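Local atomic coordinates of ECXA (Escherichia coli, PDB entry 4L63), a protein that probably acts as a zinc-dependent metallopeptidase, binding a zinc ion through three histidines. Residues 192-197 and 227-232; 126-131 and 148-153; 35-40 and 78-83; 93-98 and 118-123. All coordinates share one frame; numbering follows the deposited sequence.

Contact 1: 192-197 and 227-232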
loop_
_atom_site.group_PDB
_atom_site.type_symbol
_atom_site.label_atom_id
_atom_site.label_comp_id
_atom_site.label_asym_id
_atom_site.label_seq_id
_atom_site.Cartn_x
_atom_site.Cartn_y
_atom_site.Cartn_z
ATOM N N LEU A 192 4.616 -4.507 -2.648
ATOM C CA LEU A 192 5.207 -5.855 -2.571
ATOM C C LEU A 192 6.321 -6.015 -3.602
ATOM O O LEU A 192 6.083 -5.863 -4.804
ATOM C CB LEU A 192 4.128 -6.929 -2.774
ATOM C CG LEU A 192 3.067 -7.029 -1.670
ATOM C CD1 LEU A 192 1.939 -8.006 -2.044
ATOM C CD2 LEU A 192 3.678 -7.429 -0.347
ATOM N N ASN A 193 7.541 -6.300 -3.145
ATOM C CA ASN A 193 8.640 -6.491 -4.086
ATOM C C ASN A 193 8.413 -7.769 -4.894
ATOM O O ASN A 193 7.757 -8.704 -4.426
ATOM C CB ASN A 193 10.000 -6.537 -3.377
ATOM C CG ASN A 193 11.173 -6.448 -4.361
ATOM O OD1 ASN A 193 11.096 -5.762 -5.389
ATOM N ND2 ASN A 193 12.256 -7.150 -4.053
ATOM N N GLN A 194 8.939 -7.785 -6.116
ATOM C CA GLN A 194 8.662 -8.837 -7.086
ATOM C C GLN A 194 9.550 -8.636 -8.318
ATOM O O GLN A 194 10.186 -7.586 -8.478
ATOM C CB GLN A 194 7.184 -8.831 -7.499
ATOM C CG GLN A 194 6.672 -7.450 -7.911
ATOM C CD GLN A 194 5.184 -7.429 -8.209
ATOM O OE1 GLN A 194 4.736 -7.868 -9.277
ATOM N NE2 GLN A 194 4.400 -6.950 -7.250
ATOM N N ALA A 195 9.575 -9.629 -9.193
ATOM C CA ALA A 195 10.346 -9.544 -10.433
ATOM C C ALA A 195 9.719 -8.539 -11.396
ATOM O O ALA A 195 8.531 -8.238 -11.289
ATOM C CB ALA A 195 10.438 -10.919 -11.087
ATOM N N PRO A 196 10.514 -8.011 -12.342
ATOM C CA PRO A 196 9.895 -7.195 -13.398
ATOM C C PRO A 196 8.820 -7.960 -14.172
ATOM O O PRO A 196 8.888 -9.191 -14.301
ATOM C CB PRO A 196 11.077 -6.836 -14.316
ATOM C CG PRO A 196 12.165 -7.823 -13.968
ATOM C CD PRO A 196 11.975 -8.110 -12.500
ATOM N N SER A 197 7.825 -7.231 -14.670
ATOM C CA SER A 197 6.772 -7.828 -15.483
ATOM C C SER A 197 7.363 -8.432 -16.753
ATOM O O SER A 197 8.323 -7.911 -17.310
ATOM C CB SER A 197 5.713 -6.782 -15.841
ATOM O OG SER A 197 4.731 -7.313 -16.714
ATOM N N SER A 227 5.007 -12.095 -13.541
ATOM C CA SER A 227 5.258 -11.630 -12.181
ATOM C C SER A 227 3.998 -11.736 -11.333
ATOM O O SER A 227 2.930 -12.059 -11.850
ATOM C CB SER A 227 5.742 -10.185 -12.193
ATOM O OG SER A 227 4.682 -9.333 -12.604
ATOM N N ARG A 228 4.118 -11.458 -10.034
ATOM C CA ARG A 228 2.941 -11.408 -9.171
ATOM C C ARG A 228 1.893 -10.458 -9.741
ATOM O O ARG A 228 0.719 -10.808 -9.842
ATOM C CB ARG A 228 3.295 -10.965 -7.749
ATOM C CG ARG A 228 2.076 -10.953 -6.826
ATOM C CD ARG A 228 2.040 -9.714 -5.948
ATOM N NE ARG A 228 0.841 -9.650 -5.116
ATOM C CZ ARG A 228 -0.167 -8.806 -5.329
ATOM N NH1 ARG A 228 -0.118 -7.949 -6.354
ATOM N NH2 ARG A 228 -1.217 -8.812 -4.516
ATOM N N ASN A 229 2.316 -9.260 -10.131
ATOM C CA ASN A 229 1.357 -8.289 -10.651
ATOM C C ASN A 229 0.790 -8.706 -12.011
ATOM O O ASN A 229 -0.376 -8.424 -12.301
ATOM C CB ASN A 229 1.983 -6.893 -10.736
ATOM C CG ASN A 229 2.165 -6.261 -9.363
ATOM O OD1 ASN A 229 1.838 -6.873 -8.352
ATOM N ND2 ASN A 229 2.664 -5.031 -9.324
ATOM N N ASP A 230 1.601 -9.364 -12.840
ATOM C CA ASP A 230 1.107 -9.902 -14.113
ATOM C C ASP A 230 -0.073 -10.846 -13.874
ATOM O O ASP A 230 -1.087 -10.789 -14.573
ATOM C CB ASP A 230 2.208 -10.656 -14.863
ATOM C CG ASP A 230 3.249 -9.739 -15.471
ATOM O OD1 ASP A 230 2.954 -8.544 -15.698
ATOM O OD2 ASP A 230 4.374 -10.224 -15.725
ATOM N N ILE A 231 0.075 -11.715 -12.881
ATOM C CA ILE A 231 -0.957 -12.691 -12.538
ATOM C C ILE A 231 -2.218 -11.991 -12.031
ATOM O O ILE A 231 -3.325 -12.320 -12.443
ATOM C CB ILE A 231 -0.452 -13.690 -11.471
ATOM C CG1 ILE A 231 0.707 -14.526 -12.019
ATOM C CG2 ILE A 231 -1.579 -14.577 -10.983
ATOM C CD1 ILE A 231 0.355 -15.364 -13.245
ATOM N N GLU A 232 -2.050 -11.016 -11.143
ATOM C CA GLU A 232 -3.185 -10.242 -10.653
ATOM C C GLU A 232 -3.854 -9.443 -11.778
ATOM O O GLU A 232 -5.073 -9.229 -11.755
ATOM C CB GLU A 232 -2.744 -9.300 -9.529
ATOM C CG GLU A 232 -2.379 -10.026 -8.246
ATOM C CD GLU A 232 -3.469 -10.978 -7.793
ATOM O OE1 GLU A 232 -4.632 -10.541 -7.665
ATOM O OE2 GLU A 232 -3.162 -12.166 -7.568
HETATM O O HOH W 1 5.924 -7.097 -11.747
#
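Gln-194 and Asn-229 meet amide to amide where loop 192-197 lies against the start of helix 228-239. That start is a capping box. Ser-227 OG accepts from Asp-230 N at 3.1 Å, and Asp-230 OD2 accepts from Ser-227 N at 2.9 Å. The loop runs on to Ile-198 and Met-199, consistent with the approach to a metzincin Met-turn. The first torsion of Gln-194 (chi1 50°) tucks CG between its backbone N and carbonyl carbon, and the extended chain then reaches the helix. The two amide planes are 73° apart. Gln-194 OE1 accepts from Asn-229 N at 2.9 Å. Gln-194 NE2 donates within its own amide plane to Asn-229 OD1 at 2.8 Å, but meets that oxygen from above the Asn-229 carbonyl plane. NE2 also donates to Leu-192 O. With a water on OE1, both ends of the Gln-194 amide have two partners, which fixes its rotation. Arg-228 NH1 reaches Asn-229 OD1 from the opposite face and also bonds Ser-251. Leu-192 CD1 lies over one face of the guanidinium, 3.7 Å from Arg-228 NE. Ser-197 OG donates to Asp-230 OD1, though the modelled length is doubtfully short. Ile-198 N bonds the other carboxylate oxygen. The bridging water accepts from Ser-227 OG at 2.7 Å and donates to Gln-194 OE1 and Ala-195 O.

Contact 2: 126-131 and 148-153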
loop_
_atom_site.group_PDB
_atom_site.type_symbol
_atom_site.label_atom_id
_atom_site.label_comp_id
_atom_site.label_asym_id
_atom_site.label_seq_id
_atom_site.Cartn_x
_atom_site.Cartn_y
_atom_site.Cartn_z
ATOM N N ILE A 126 17.748 -12.224 -35.855
ATOM C CA ILE A 126 18.038 -11.326 -34.738
ATOM C C ILE A 126 17.958 -11.947 -33.336
ATOM O O ILE A 126 17.977 -11.214 -32.349
ATOM C CB ILE A 126 17.085 -10.094 -34.750
ATOM C CG1 ILE A 126 15.659 -10.494 -34.362
ATOM C CG2 ILE A 126 17.098 -9.406 -36.106
ATOM C CD1 ILE A 126 14.721 -9.317 -34.171
ATOM N N VAL A 127 17.886 -13.273 -33.226
ATOM C CA VAL A 127 17.722 -13.883 -31.901
ATOM C C VAL A 127 18.992 -13.781 -31.049
ATOM O O VAL A 127 18.914 -13.728 -29.821
ATOM C CB VAL A 127 17.297 -15.373 -31.985
ATOM C CG1 VAL A 127 18.456 -16.246 -32.396
ATOM C CG2 VAL A 127 16.745 -15.847 -30.646
ATOM N N MET A 128 20.157 -13.736 -31.692
ATOM C CA MET A 128 21.417 -13.689 -30.957
ATOM C C MET A 128 22.092 -12.325 -31.047
ATOM O O MET A 128 23.285 -12.197 -30.773
ATOM C CB MET A 128 22.373 -14.776 -31.457
ATOM C CG MET A 128 21.894 -16.195 -31.190
ATOM S SD MET A 128 23.245 -17.308 -30.759
ATOM C CE MET A 128 24.416 -16.962 -32.073
ATOM N N ASN A 129 21.322 -11.305 -31.417
ATOM C CA ASN A 129 21.845 -9.948 -31.517
ATOM C C ASN A 129 22.313 -9.394 -30.178
ATOM O O ASN A 129 23.062 -8.419 -30.129
ATOM C CB ASN A 129 20.795 -9.018 -32.120
ATOM C CG ASN A 129 20.847 -8.991 -33.631
ATOM O OD1 ASN A 129 21.324 -9.933 -34.266
ATOM N ND2 ASN A 129 20.356 -7.908 -34.218
ATOM N N ASN A 130 21.877 -10.011 -29.088
ATOM C CA ASN A 130 22.290 -9.557 -27.774
ATOM C C ASN A 130 22.925 -10.696 -26.986
ATOM O O ASN A 130 22.985 -10.654 -25.759
ATOM C CB ASN A 130 21.094 -8.956 -27.038
ATOM C CG ASN A 130 20.765 -7.564 -27.520
ATOM O OD1 ASN A 130 19.720 -7.337 -28.129
ATOM N ND2 ASN A 130 21.652 -6.620 -27.242
ATOM N N PHE A 131 23.477 -11.679 -27.665
ATOM C CA PHE A 131 24.039 -12.816 -26.956
ATOM C C PHE A 131 25.194 -12.513 -26.022
ATOM O O PHE A 131 25.259 -13.069 -24.948
ATOM C CB PHE A 131 24.474 -13.873 -27.949
ATOM C CG PHE A 131 25.019 -15.117 -27.310
ATOM C CD1 PHE A 131 24.181 -15.973 -26.623
ATOM C CD2 PHE A 131 26.370 -15.430 -27.411
ATOM C CE1 PHE A 131 24.676 -17.120 -26.039
ATOM C CE2 PHE A 131 26.867 -16.578 -26.837
ATOM C CZ PHE A 131 26.016 -17.429 -26.153
ATOM N N GLU A 148 20.426 -22.985 -26.191
ATOM C CA GLU A 148 19.463 -22.741 -25.118
ATOM C C GLU A 148 19.159 -21.268 -24.869
ATOM O O GLU A 148 18.160 -20.951 -24.230
ATOM C CB GLU A 148 19.921 -23.395 -23.812
ATOM C CG GLU A 148 21.413 -23.511 -23.635
ATOM C CD GLU A 148 21.780 -24.567 -22.610
ATOM O OE1 GLU A 148 21.324 -25.720 -22.761
ATOM O OE2 GLU A 148 22.515 -24.243 -21.655
ATOM N N TYR A 149 19.999 -20.368 -25.370
ATOM C CA TYR A 149 19.662 -18.950 -25.321
ATOM C C TYR A 149 18.545 -18.659 -26.324
ATOM O O TYR A 149 17.797 -17.691 -26.171
ATOM C CB TYR A 149 20.885 -18.067 -25.597
ATOM C CG TYR A 149 20.547 -16.596 -25.755
ATOM C CD1 TYR A 149 20.336 -15.787 -24.640
ATOM C CD2 TYR A 149 20.442 -16.016 -27.015
ATOM C CE1 TYR A 149 20.023 -14.444 -24.779
ATOM C CE2 TYR A 149 20.132 -14.676 -27.162
ATOM C CZ TYR A 149 19.923 -13.895 -26.042
ATOM O OH TYR A 149 19.615 -12.562 -26.189
ATOM N N ILE A 150 18.426 -19.509 -27.342
ATOM C CA ILE A 150 17.368 -19.375 -28.339
ATOM C C ILE A 150 16.050 -19.970 -27.814
ATOM O O ILE A 150 14.969 -19.449 -28.104
ATOM C CB ILE A 150 17.772 -20.038 -29.681
ATOM C CG1 ILE A 150 18.933 -19.270 -30.319
ATOM C CG2 ILE A 150 16.606 -20.063 -30.654
ATOM C CD1 ILE A 150 19.549 -19.967 -31.513
ATOM N N LYS A 151 16.139 -21.045 -27.028
ATOM C CA LYS A 151 14.952 -21.600 -26.367
ATOM C C LYS A 151 14.440 -20.656 -25.280
ATOM O O LYS A 151 13.232 -20.497 -25.103
ATOM C CB LYS A 151 15.241 -22.981 -25.761
ATOM C CG LYS A 151 16.221 -23.836 -26.547
ATOM C CD LYS A 151 16.855 -24.916 -25.677
ATOM C CE LYS A 151 16.411 -26.311 -26.059
ATOM N NZ LYS A 151 17.425 -27.314 -25.625
ATOM N N LEU A 152 15.369 -20.041 -24.552
ATOM C CA LEU A 152 15.027 -19.059 -23.529
ATOM C C LEU A 152 14.226 -17.921 -24.147
ATOM O O LEU A 152 13.153 -17.564 -23.658
ATOM C CB LEU A 152 16.291 -18.518 -22.854
ATOM C CG LEU A 152 16.110 -17.360 -21.865
ATOM C CD1 LEU A 152 15.169 -17.759 -20.744
ATOM C CD2 LEU A 152 17.450 -16.895 -21.308
ATOM N N LYS A 153 14.758 -17.373 -25.237
ATOM C CA LYS A 153 14.121 -16.281 -25.962
ATOM C C LYS A 153 12.752 -16.694 -26.499
ATOM O O LYS A 153 11.825 -15.885 -26.544
ATOM C CB LYS A 153 15.021 -15.811 -27.107
ATOM C CG LYS A 153 15.196 -14.303 -27.192
ATOM C CD LYS A 153 16.152 -13.798 -26.122
ATOM C CE LYS A 153 16.383 -12.298 -26.243
ATOM N NZ LYS A 153 15.130 -11.552 -26.540
#
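Val-127, Met-128 and Phe-131 belong to two overlapping type I turns that join helix 120-126 to helix 131-137. They pack on helix 146-165, which further along carries the zinc ligands His-160 and His-164. Tyr-149 fills the middle of the contact. Its CG is anti to the backbone N (chi1 172°), and the ring extends from the helix toward the turns. Phe-131 makes a T-shaped stack with it. The Phe-131 edge points at the Tyr-149 face, with ring centroids 5.5 Å apart and planes at 72°. Phe-131 CD1 comes closest, 3.8 Å from Tyr-149 CD2, with CE1 beside the tyrosine CB. At the rim of the tyrosine ring, near its plane, Val-127 O comes within 3.1 Å of Tyr-149 CE2. Val-127 splits its two methyls between two helix residues. CG1 lies 3.7 Å from Ile-150 CG1, and the two side chains cross at about a right angle. Val-127 CG2 lies 3.9 Å from Lys-153 CB, alongside the aliphatic start of the lysine. Met-128 CG lies more loosely, 4.4 Å from Ile-150 CG1. Ile-208 of helix 207-215 touches Tyr-149 and Lys-153. No hydrogen bond crosses between the segments, and the buried Tyr-149 OH has no polar partner in the model. The turns are therefore held mainly by apolar and aromatic packing, with one carbonyl at the tyrosine edge.

Contact 3: 35-40 and 78-83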
loop_
_atom_site.group_PDB
_atom_site.type_symbol
_atom_site.label_atom_id
_atom_site.label_comp_id
_atom_site.label_asym_id
_atom_site.label_seq_id
_atom_site.Cartn_x
_atom_site.Cartn_y
_atom_site.Cartn_z
ATOM N N TYR A 35 -7.725 -23.335 -27.902
ATOM C CA TYR A 35 -6.734 -22.808 -28.836
ATOM C C TYR A 35 -6.165 -23.852 -29.792
ATOM O O TYR A 35 -6.072 -25.031 -29.453
ATOM C CB TYR A 35 -5.599 -22.137 -28.064
ATOM C CG TYR A 35 -4.736 -23.083 -27.265
ATOM C CD1 TYR A 35 -5.091 -23.453 -25.972
ATOM C CD2 TYR A 35 -3.552 -23.583 -27.790
ATOM C CE1 TYR A 35 -4.299 -24.309 -25.233
ATOM C CE2 TYR A 35 -2.757 -24.440 -27.059
ATOM C CZ TYR A 35 -3.132 -24.798 -25.781
ATOM O OH TYR A 35 -2.340 -25.650 -25.049
ATOM N N THR A 36 -5.787 -23.404 -30.988
ATOM C CA THR A 36 -5.224 -24.293 -32.002
ATOM C C THR A 36 -3.724 -24.066 -32.182
ATOM O O THR A 36 -3.246 -22.929 -32.143
ATOM C CB THR A 36 -5.925 -24.117 -33.369
ATOM O OG1 THR A 36 -5.502 -22.892 -33.980
ATOM C CG2 THR A 36 -7.440 -24.117 -33.211
ATOM N N VAL A 37 -2.985 -25.159 -32.368
ATOM C CA VAL A 37 -1.543 -25.099 -32.607
ATOM C C VAL A 37 -1.123 -26.087 -33.701
ATOM O O VAL A 37 -1.169 -27.300 -33.501
ATOM C CB VAL A 37 -0.733 -25.398 -31.326
ATOM C CG1 VAL A 37 0.755 -25.407 -31.632
ATOM C CG2 VAL A 37 -1.040 -24.379 -30.242
ATOM N N PRO A 38 -0.629 -25.589 -34.816
ATOM C CA PRO A 38 -0.229 -26.443 -35.934
ATOM C C PRO A 38 0.964 -27.371 -35.675
ATOM O O PRO A 38 1.850 -27.034 -34.910
ATOM C CB PRO A 38 0.079 -25.428 -37.014
ATOM C CG PRO A 38 -0.927 -24.342 -36.751
ATOM C CD PRO A 38 -1.275 -24.359 -35.286
ATOM N N ASP A 39 0.978 -28.516 -36.365
ATOM C CA ASP A 39 1.775 -29.711 -36.048
ATOM C C ASP A 39 3.279 -29.534 -36.009
ATOM O O ASP A 39 3.952 -30.204 -35.229
ATOM C CB ASP A 39 1.453 -30.860 -37.025
ATOM C CG ASP A 39 2.366 -32.102 -36.833
ATOM O OD1 ASP A 39 2.423 -32.639 -35.710
ATOM O OD2 ASP A 39 3.023 -32.534 -37.804
ATOM N N GLU A 40 3.817 -28.697 -36.875
ATOM C CA GLU A 40 5.255 -28.631 -37.037
ATOM C C GLU A 40 5.962 -28.278 -35.755
ATOM O O GLU A 40 5.448 -27.569 -34.925
ATOM C CB GLU A 40 5.613 -27.563 -38.059
ATOM N N VAL A 78 -7.285 -23.891 -19.794
ATOM C CA VAL A 78 -7.203 -24.082 -21.231
ATOM C C VAL A 78 -7.282 -25.494 -21.719
ATOM O O VAL A 78 -7.284 -26.456 -20.952
ATOM C CB VAL A 78 -5.899 -23.541 -21.810
ATOM C CG1 VAL A 78 -5.732 -22.087 -21.468
ATOM C CG2 VAL A 78 -4.724 -24.347 -21.268
ATOM N N GLN A 79 -7.251 -25.579 -23.038
ATOM C CA GLN A 79 -7.443 -26.826 -23.724
ATOM C C GLN A 79 -7.093 -26.675 -25.189
ATOM O O GLN A 79 -7.679 -25.861 -25.909
ATOM C CB GLN A 79 -8.878 -27.270 -23.549
ATOM C CG GLN A 79 -9.203 -28.597 -24.157
ATOM C CD GLN A 79 -10.632 -28.939 -23.888
ATOM O OE1 GLN A 79 -11.530 -28.186 -24.261
ATOM N NE2 GLN A 79 -10.861 -30.056 -23.210
ATOM N N GLN A 80 -6.112 -27.457 -25.616
ATOM C CA GLN A 80 -5.698 -27.453 -27.000
ATOM C C GLN A 80 -6.768 -28.123 -27.846
ATOM O O GLN A 80 -7.269 -29.197 -27.507
ATOM C CB GLN A 80 -4.362 -28.165 -27.160
ATOM C CG GLN A 80 -3.532 -27.610 -28.283
ATOM C CD GLN A 80 -2.276 -28.403 -28.525
ATOM O OE1 GLN A 80 -2.238 -29.615 -28.317
ATOM N NE2 GLN A 80 -1.215 -27.707 -28.911
ATOM N N VAL A 81 -7.124 -27.468 -28.944
ATOM C CA VAL A 81 -8.129 -27.981 -29.855
ATOM C C VAL A 81 -7.565 -28.063 -31.266
ATOM O O VAL A 81 -7.109 -27.063 -31.826
ATOM C CB VAL A 81 -9.389 -27.103 -29.849
ATOM C CG1 VAL A 81 -10.344 -27.563 -30.929
ATOM C CG2 VAL A 81 -10.058 -27.171 -28.493
ATOM N N SER A 82 -7.592 -29.273 -31.818
ATOM C CA SER A 82 -7.056 -29.553 -33.144
ATOM C C SER A 82 -7.652 -28.620 -34.195
ATOM O O SER A 82 -8.798 -28.185 -34.071
ATOM C CB SER A 82 -7.319 -31.016 -33.520
ATOM O OG SER A 82 -6.334 -31.503 -34.411
ATOM N N SER A 83 -6.860 -28.315 -35.218
ATOM C CA SER A 83 -7.279 -27.427 -36.299
ATOM C C SER A 83 -8.541 -27.927 -37.002
ATOM O O SER A 83 -8.763 -29.130 -37.121
ATOM C CB SER A 83 -6.147 -27.268 -37.315
ATOM O OG SER A 83 -4.903 -27.093 -36.660
#
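Tyr-35 and Gln-80 pair across two parallel strands at one border of the mixed sheet, where strand 78-80 is the outermost strand within the chain. Two backbone bonds flank the pair. Tyr-35 N donates to Gln-79 O at 3.2 Å, and Val-81 N donates to Tyr-35 O at 2.7 Å, nearly straight at 175°. The tight part lies on the face that carries both side chains. Tyr-35 CG sits between its backbone N and carbonyl carbon (chi1 68°), which lays the ring over the neighbouring strand. Gln-80 CA stands over one ring face, 4.0 Å from the Tyr-35 centroid and 16° off the normal, a CH-pi contact. Gln-80 CG adds to it, 3.5 Å from Tyr-35 CE2. Val-78 CB approaches the ring edge, 3.9 Å from Tyr-35 CE1. The Gln-80 chain continues past the ring until NE2 lies 3.4 Å from Val-37 CB. This amide nitrogen is bonded to Ser-61 OG of helix 60-70, and Val-64 and Phe-68 of the same helix touch the tyrosine. The other side has fewer contacts. Thr-36 meets Val-81 O with CG2, at 3.3 Å, and with its CA-H. Gln-79 and Ser-82 are exposed and point away from segment 35-40. Beyond Thr-36 and Val-81 the chains diverge, and Asp-39 and Glu-40 do not touch segment 78-83. The backbone bonds thus set the strand register, while the aromatic face shields the aliphatic part of Gln-80 and its amide nitrogen is satisfied by the helix.

Contact 4: 93-98 and 118-123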
loop_
_atom_site.group_PDB
_atom_site.type_symbol
_atom_site.label_atom_id
_atom_site.label_comp_id
_atom_site.label_asym_id
_atom_site.label_seq_id
_atom_site.Cartn_x
_atom_site.Cartn_y
_atom_site.Cartn_z
ATOM N N PHE A 93 -2.562 -20.030 -32.719
ATOM C CA PHE A 93 -1.110 -19.898 -32.711
ATOM C C PHE A 93 -0.581 -20.286 -34.086
ATOM O O PHE A 93 -1.170 -21.129 -34.754
ATOM C CB PHE A 93 -0.486 -20.766 -31.618
ATOM C CG PHE A 93 -0.711 -20.245 -30.226
ATOM C CD1 PHE A 93 -1.908 -20.479 -29.568
ATOM C CD2 PHE A 93 0.272 -19.513 -29.577
ATOM C CE1 PHE A 93 -2.120 -19.995 -28.284
ATOM C CE2 PHE A 93 0.067 -19.024 -28.293
ATOM C CZ PHE A 93 -1.132 -19.266 -27.649
ATOM N N SER A 94 0.512 -19.661 -34.514
ATOM C CA SER A 94 1.098 -19.963 -35.815
ATOM C C SER A 94 2.504 -19.394 -35.964
ATOM O O SER A 94 2.974 -18.615 -35.129
ATOM C CB SER A 94 0.211 -19.429 -36.945
ATOM O OG SER A 94 0.067 -18.022 -36.860
ATOM N N THR A 95 3.169 -19.797 -37.042
ATOM C CA THR A 95 4.489 -19.287 -37.374
ATOM C C THR A 95 4.408 -18.484 -38.664
ATOM O O THR A 95 3.547 -18.738 -39.508
ATOM C CB THR A 95 5.518 -20.423 -37.540
ATOM O OG1 THR A 95 5.060 -21.337 -38.543
ATOM C CG2 THR A 95 5.705 -21.173 -36.234
ATOM N N THR A 96 5.302 -17.514 -38.814
ATOM C CA THR A 96 5.345 -16.691 -40.018
ATOM C C THR A 96 6.784 -16.474 -40.477
ATOM O O THR A 96 7.728 -16.795 -39.756
ATOM C CB THR A 96 4.685 -15.314 -39.795
ATOM O OG1 THR A 96 5.337 -14.636 -38.712
ATOM C CG2 THR A 96 3.201 -15.461 -39.480
ATOM N N ASN A 97 6.948 -15.923 -41.675
ATOM C CA ASN A 97 8.272 -15.615 -42.202
ATOM C C ASN A 97 8.332 -14.224 -42.822
ATOM O O ASN A 97 8.511 -14.085 -44.031
ATOM C CB ASN A 97 8.699 -16.660 -43.239
ATOM C CG ASN A 97 9.570 -17.755 -42.647
ATOM O OD1 ASN A 97 10.775 -17.573 -42.473
ATOM N ND2 ASN A 97 8.965 -18.900 -42.346
ATOM N N TYR A 98 8.184 -13.196 -41.993
ATOM C CA TYR A 98 8.290 -11.823 -42.471
ATOM C C TYR A 98 9.737 -11.332 -42.418
ATOM O O TYR A 98 10.151 -10.530 -43.258
ATOM C CB TYR A 98 7.386 -10.881 -41.661
ATOM C CG TYR A 98 5.901 -11.154 -41.800
ATOM C CD1 TYR A 98 5.172 -10.621 -42.857
ATOM C CD2 TYR A 98 5.221 -11.919 -40.858
ATOM C CE1 TYR A 98 3.813 -10.862 -42.987
ATOM C CE2 TYR A 98 3.861 -12.161 -40.977
ATOM C CZ TYR A 98 3.163 -11.632 -42.043
ATOM O OH TYR A 98 1.812 -11.873 -42.162
ATOM N N ILE A 118 4.516 -16.467 -34.232
ATOM C CA ILE A 118 5.941 -16.492 -33.934
ATOM C C ILE A 118 6.714 -16.498 -35.241
ATOM O O ILE A 118 6.750 -17.509 -35.946
ATOM C CB ILE A 118 6.346 -17.727 -33.095
ATOM C CG1 ILE A 118 5.710 -17.670 -31.703
ATOM C CG2 ILE A 118 7.866 -17.828 -32.989
ATOM C CD1 ILE A 118 6.188 -16.521 -30.852
ATOM N N ASP A 119 7.313 -15.364 -35.578
ATOM C CA ASP A 119 8.097 -15.267 -36.800
ATOM C C ASP A 119 9.310 -16.177 -36.700
ATOM O O ASP A 119 9.990 -16.200 -35.682
ATOM C CB ASP A 119 8.530 -13.825 -37.057
ATOM C CG ASP A 119 8.912 -13.587 -38.501
ATOM O OD1 ASP A 119 10.102 -13.756 -38.842
ATOM O OD2 ASP A 119 8.018 -13.235 -39.299
ATOM N N ILE A 120 9.571 -16.939 -37.753
ATOM C CA ILE A 120 10.716 -17.835 -37.755
ATOM C C ILE A 120 11.910 -17.151 -38.414
ATOM O O ILE A 120 13.054 -17.334 -37.994
ATOM C CB ILE A 120 10.395 -19.153 -38.476
ATOM C CG1 ILE A 120 9.130 -19.784 -37.890
ATOM C CG2 ILE A 120 11.555 -20.112 -38.359
ATOM C CD1 ILE A 120 9.247 -20.135 -36.427
ATOM N N GLY A 121 11.631 -16.351 -39.439
ATOM C CA GLY A 121 12.659 -15.598 -40.139
ATOM C C GLY A 121 13.323 -14.530 -39.287
ATOM O O GLY A 121 14.523 -14.289 -39.415
ATOM N N SER A 122 12.545 -13.884 -38.419
ATOM C CA SER A 122 13.093 -12.880 -37.509
ATOM C C SER A 122 14.025 -13.517 -36.480
ATOM O O SER A 122 15.084 -12.970 -36.177
ATOM C CB SER A 122 11.972 -12.112 -36.798
ATOM O OG SER A 122 11.435 -11.098 -37.631
ATOM N N PHE A 123 13.631 -14.672 -35.949
ATOM C CA PHE A 123 14.476 -15.403 -35.008
ATOM C C PHE A 123 15.813 -15.780 -35.644
ATOM O O PHE A 123 16.870 -15.505 -35.083
ATOM C CB PHE A 123 13.759 -16.655 -34.495
ATOM C CG PHE A 123 12.968 -16.423 -33.236
ATOM C CD1 PHE A 123 11.643 -16.034 -33.297
ATOM C CD2 PHE A 123 13.556 -16.579 -31.991
ATOM C CE1 PHE A 123 10.912 -15.813 -32.145
ATOM C CE2 PHE A 123 12.832 -16.358 -30.835
ATOM C CZ PHE A 123 11.508 -15.973 -30.911
#
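Two torsions bring Asp-119 and Thr-96 together. Asp-119 CG is anti to its backbone N (chi1 -160°), which turns the carboxylate toward segment 93-98. Thr-96 OG1 sits between its own N and carbonyl carbon (chi1 58°) and faces it. OD2 of Asp-119 takes two donors. Tyr-98 N donates to the syn lone pair of Asp-119 OD2 at 2.7 Å. Thr-96 OG1 donates from the anti side at 3.1 Å, 35° out of the carboxylate plane. Thr-96 OG1 is also bonded to Arg-117 NH2. The other oxygen, Asp-119 OD1, accepts from Ala-99 N and caps Ser-122 N, in a bond whose modelled length is doubtfully short. Asp-119 is thus the N-cap where strand 115-119 turns directly into helix 120-126. The strand runs parallel to strand 91-96 in the mixed sheet. Ile-118 N donates to Ser-94 O at 2.8 Å, and Thr-96 N to Ile-118 O. Ile-120 N donates to Thr-96 O at 2.7 Å. Ile-118 packs on Thr-157 of the zinc-binding helix 146-165. On the Thr-95 face, Ile-120 crosses the threonine obliquely, with Ile-120 CD1 3.7 Å from Thr-95 CG2.

From the N terminus, contact 3 comes first and closes the chain between strands 33-36 and 78-80, with helix 60-70 in between. Contact 4 follows and brings strand 115-119 beside strand 91-96. The two touch in the sheet, where Thr-36 O probably accepts from Phe-93 N at 3.0 Å. Contact 2 begins soon after segment 118-123 and ties the turns after helix 120-126 to helix 146-165. Contact 1 is last. It joins the loop after strand 181-186 to helix 228-239, on the opposite side of the chain's centre from contacts 3 and 4. All four loops lie in series. None nests in or crosses another.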